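Local coordinates for putative peptidoglycan-binding/hydrolysing protein (Peptoclostridium difficile, PDB 5TV7) that probably binds bacterial cell-wall peptidoglycan, and may help to hydrolyse it, through putative peptidoglycan-binding domains, at residues A[91-96]-A[122-127]. Sequence-based numbering, arbitrary orientation.
Sequences KTITIM and QIMLTL
Two isoleucines of strand 92-96, I93 and I95, meet I123 and M124 of helix 116-127 in a wholly apolar, buried contact; no hydrogen bond joins the two segments. M124, a selenomethionine, meets I93 tip to tip. Its CE methyl lies 3.9 Å from I93 CD1, while SE sits 4.0 Å from both CG2 and CD1 of I93, so the end of the side chain rests against both terminal methyls of the isoleucine. The M124 chain is extended as far as SE (chi2 -170°) and then bends at chi3 (-73°), which sets CE beside the same two methyls. Further back along the same side chain, I95 CD1 approaches M124 CG at 4.3 Å. The other branch of I95 serves the second helix residue: CG2, anti to the backbone N while CG1 lies beside it, touches I123 CD1 at 3.8 Å, the two side chains crossing at a slant.

The axes of strand 92-96 and of helix segment 122-127 approach to 10.6 Å, their directions 75° apart, so the helix lies steeply across one face of the antiparallel sheet. Segment 122-127 falls within a putative peptidoglycan-binding domain. Strand 92-96 is flanked in the sheet by strands 78-87 and 100-104, and M124 also packs on W166, L169 and T173, so that it lies between I93 of the sheet and helix 163-173.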
ATOM      1  N   LYS A  91      12.397   9.308  12.044  1.00 41.78           N
ATOM      2  CA  LYS A  91      11.402   8.233  12.218  1.00 40.74           C
ATOM      3  C   LYS A  91      10.140   8.488  11.384  1.00 36.96           C
ATOM      4  O   LYS A  91       9.019   8.330  11.861  1.00 37.02           O
ATOM      5  CB  LYS A  91      11.044   8.018  13.701  1.00 42.52           C
ATOM      6  CG  LYS A  91      12.164   7.439  14.543  1.00 45.41           C
ATOM      7  CD  LYS A  91      11.716   7.377  15.991  1.00 49.34           C
ATOM      8  CE  LYS A  91      12.780   6.806  16.914  1.00 52.90           C
ATOM      9  NZ  LYS A  91      13.050   5.381  16.614  1.00 53.36           N
ATOM     10  N   THR A  92      10.334   8.874  10.130  1.00 36.46           N
ATOM     11  CA  THR A  92       9.212   9.141   9.223  1.00 34.44           C
ATOM     12  C   THR A  92       9.463   8.539   7.852  1.00 32.20           C
ATOM     13  O   THR A  92      10.612   8.400   7.414  1.00 30.15           O
ATOM     14  CB  THR A  92       9.003  10.650   8.979  1.00 35.58           C
ATOM     15  OG1 THR A  92      10.206  11.207   8.432  1.00 36.58           O
ATOM     16  CG2 THR A  92       8.626  11.395  10.260  1.00 36.86           C
ATOM     17  N   ILE A  93       8.367   8.211   7.181  1.00 30.55           N
ATOM     18  CA  ILE A  93       8.388   7.718   5.810  1.00 30.23           C
ATOM     19  C   ILE A  93       7.464   8.617   5.015  1.00 29.72           C
ATOM     20  O   ILE A  93       6.323   8.860   5.417  1.00 28.90           O
ATOM     21  CB  ILE A  93       7.918   6.256   5.695  1.00 30.15           C
ATOM     22  CG1 ILE A  93       9.009   5.340   6.256  1.00 31.41           C
ATOM     23  CG2 ILE A  93       7.638   5.881   4.227  1.00 30.59           C
ATOM     24  CD1 ILE A  93       8.614   3.886   6.325  1.00 32.51           C
ATOM     25  N   THR A  94       7.955   9.090   3.878  1.00 29.80           N
ATOM     26  CA  THR A  94       7.163   9.940   3.003  1.00 30.17           C
ATOM     27  C   THR A  94       6.948   9.230   1.684  1.00 30.15           C
ATOM     28  O   THR A  94       7.897   8.740   1.073  1.00 30.16           O
ATOM     29  CB  THR A  94       7.865  11.291   2.737  1.00 30.98           C
ATOM     30  OG1 THR A  94       8.169  11.901   3.987  1.00 31.82           O
ATOM     31  CG2 THR A  94       6.964  12.242   1.924  1.00 31.01           C
ATOM     32  N   ILE A  95       5.681   9.126   1.299  1.00 31.16           N
ATOM     33  CA  ILE A  95       5.282   8.613   0.012  1.00 32.43           C
ATOM     34  C   ILE A  95       5.125   9.861  -0.880  1.00 34.27           C
ATOM     35  O   ILE A  95       4.305  10.734  -0.598  1.00 32.79           O
ATOM     36  CB  ILE A  95       3.957   7.834   0.100  1.00 34.41           C
ATOM     37  CG1 ILE A  95       4.090   6.647   1.081  1.00 35.09           C
ATOM     38  CG2 ILE A  95       3.523   7.356  -1.289  1.00 36.15           C
ATOM     39  CD1 ILE A  95       5.128   5.602   0.715  1.00 34.07           C
HETATM   40  N   MSE A  96       5.921   9.933  -1.940  1.00 36.52           N
HETATM   41  CA  MSE A  96       5.960  11.100  -2.829  1.00 40.92           C
HETATM   42  C   MSE A  96       5.378  10.860  -4.199  1.00 40.79           C
HETATM   43  O   MSE A  96       5.702   9.889  -4.865  1.00 38.37           O
HETATM   44  CB  MSE A  96       7.424  11.528  -3.002  1.00 45.99           C
HETATM   45  CG  MSE A  96       8.233  11.327  -1.718  1.00 51.06           C
HETATM   46 SE   MSE A  96      10.005  12.189  -1.793  1.00 60.61          SE
HETATM   47  CE  MSE A  96      10.941  10.664  -2.643  1.00 57.00           C
ATOM     48  N   GLN A 122       0.829  -0.321   2.065  1.00 24.90           N
ATOM     49  CA  GLN A 122       0.375  -1.050   0.886  1.00 25.67           C
ATOM     50  C   GLN A 122       1.193  -0.692  -0.345  1.00 25.79           C
ATOM     51  O   GLN A 122       1.491  -1.554  -1.165  1.00 27.09           O
ATOM     52  CB  GLN A 122      -1.121  -0.808   0.645  1.00 26.13           C
ATOM     53  CG  GLN A 122      -1.968  -1.552   1.670  1.00 26.58           C
ATOM     54  CD  GLN A 122      -3.428  -1.158   1.673  1.00 28.51           C
ATOM     55  OE1 GLN A 122      -3.813  -0.060   1.232  1.00 29.71           O
ATOM     56  NE2 GLN A 122      -4.256  -2.047   2.200  1.00 29.27           N
ATOM     57  N   ILE A 123       1.533   0.583  -0.471  1.00 25.55           N
ATOM     58  CA  ILE A 123       2.356   1.034  -1.560  1.00 26.93           C
ATOM     59  C   ILE A 123       3.731   0.373  -1.484  1.00 26.39           C
ATOM     60  O   ILE A 123       4.198  -0.165  -2.466  1.00 26.48           O
ATOM     61  CB  ILE A 123       2.467   2.557  -1.589  1.00 27.74           C
ATOM     62  CG1 ILE A 123       1.145   3.128  -2.112  1.00 29.32           C
ATOM     63  CG2 ILE A 123       3.623   2.986  -2.482  1.00 28.07           C
ATOM     64  CD1 ILE A 123       0.963   4.600  -1.867  1.00 31.35           C
HETATM   65  N   MSE A 124       4.339   0.381  -0.312  1.00 26.16           N
HETATM   66  CA  MSE A 124       5.667  -0.226  -0.132  1.00 27.89           C
HETATM   67  C   MSE A 124       5.659  -1.729  -0.346  1.00 28.79           C
HETATM   68  O   MSE A 124       6.559  -2.276  -0.996  1.00 30.28           O
HETATM   69  CB  MSE A 124       6.191   0.152   1.253  1.00 28.73           C
HETATM   70  CG  MSE A 124       6.566   1.630   1.238  1.00 29.74           C
HETATM   71 SE   MSE A 124       7.524   2.131   2.872  1.00 32.29          SE
HETATM   72  CE  MSE A 124       6.005   2.075   4.078  1.00 31.77           C
ATOM     73  N   LEU A 125       4.647  -2.409   0.182  1.00 28.36           N
ATOM     74  CA  LEU A 125       4.525  -3.866   0.001  1.00 28.56           C
ATOM     75  C   LEU A 125       4.352  -4.187  -1.484  1.00 30.01           C
ATOM     76  O   LEU A 125       4.980  -5.120  -2.007  1.00 29.29           O
ATOM     77  CB  LEU A 125       3.362  -4.424   0.813  1.00 28.13           C
ATOM     78  CG  LEU A 125       3.539  -4.435   2.322  1.00 28.67           C
ATOM     79  CD1 LEU A 125       2.200  -4.639   3.017  1.00 29.65           C
ATOM     80  CD2 LEU A 125       4.524  -5.519   2.736  1.00 29.35           C
ATOM     81  N   THR A 126       3.546  -3.380  -2.174  1.00 29.74           N
ATOM     82  CA  THR A 126       3.346  -3.582  -3.607  1.00 30.96           C
ATOM     83  C   THR A 126       4.662  -3.406  -4.398  1.00 32.69           C
ATOM     84  O   THR A 126       4.918  -4.174  -5.324  1.00 33.10           O
ATOM     85  CB  THR A 126       2.226  -2.692  -4.155  1.00 30.60           C
ATOM     86  OG1 THR A 126       1.023  -2.956  -3.423  1.00 29.95           O
ATOM     87  CG2 THR A 126       1.987  -2.979  -5.613  1.00 33.30           C
ATOM     88  N   LEU A 127       5.495  -2.428  -4.018  1.00 32.88           N
ATOM     89  CA  LEU A 127       6.810  -2.243  -4.661  1.00 34.84           C
ATOM     90  C   LEU A 127       7.718  -3.457  -4.502  1.00 34.79           C
ATOM     91  O   LEU A 127       8.547  -3.720  -5.365  1.00 37.86           O
ATOM     92  CB  LEU A 127       7.551  -1.028  -4.104  1.00 34.91           C
ATOM     93  CG  LEU A 127       7.175   0.339  -4.636  1.00 35.69           C
ATOM     94  CD1 LEU A 127       7.818   1.421  -3.785  1.00 36.26           C
ATOM     95  CD2 LEU A 127       7.608   0.458  -6.095  1.00 37.05           C
TER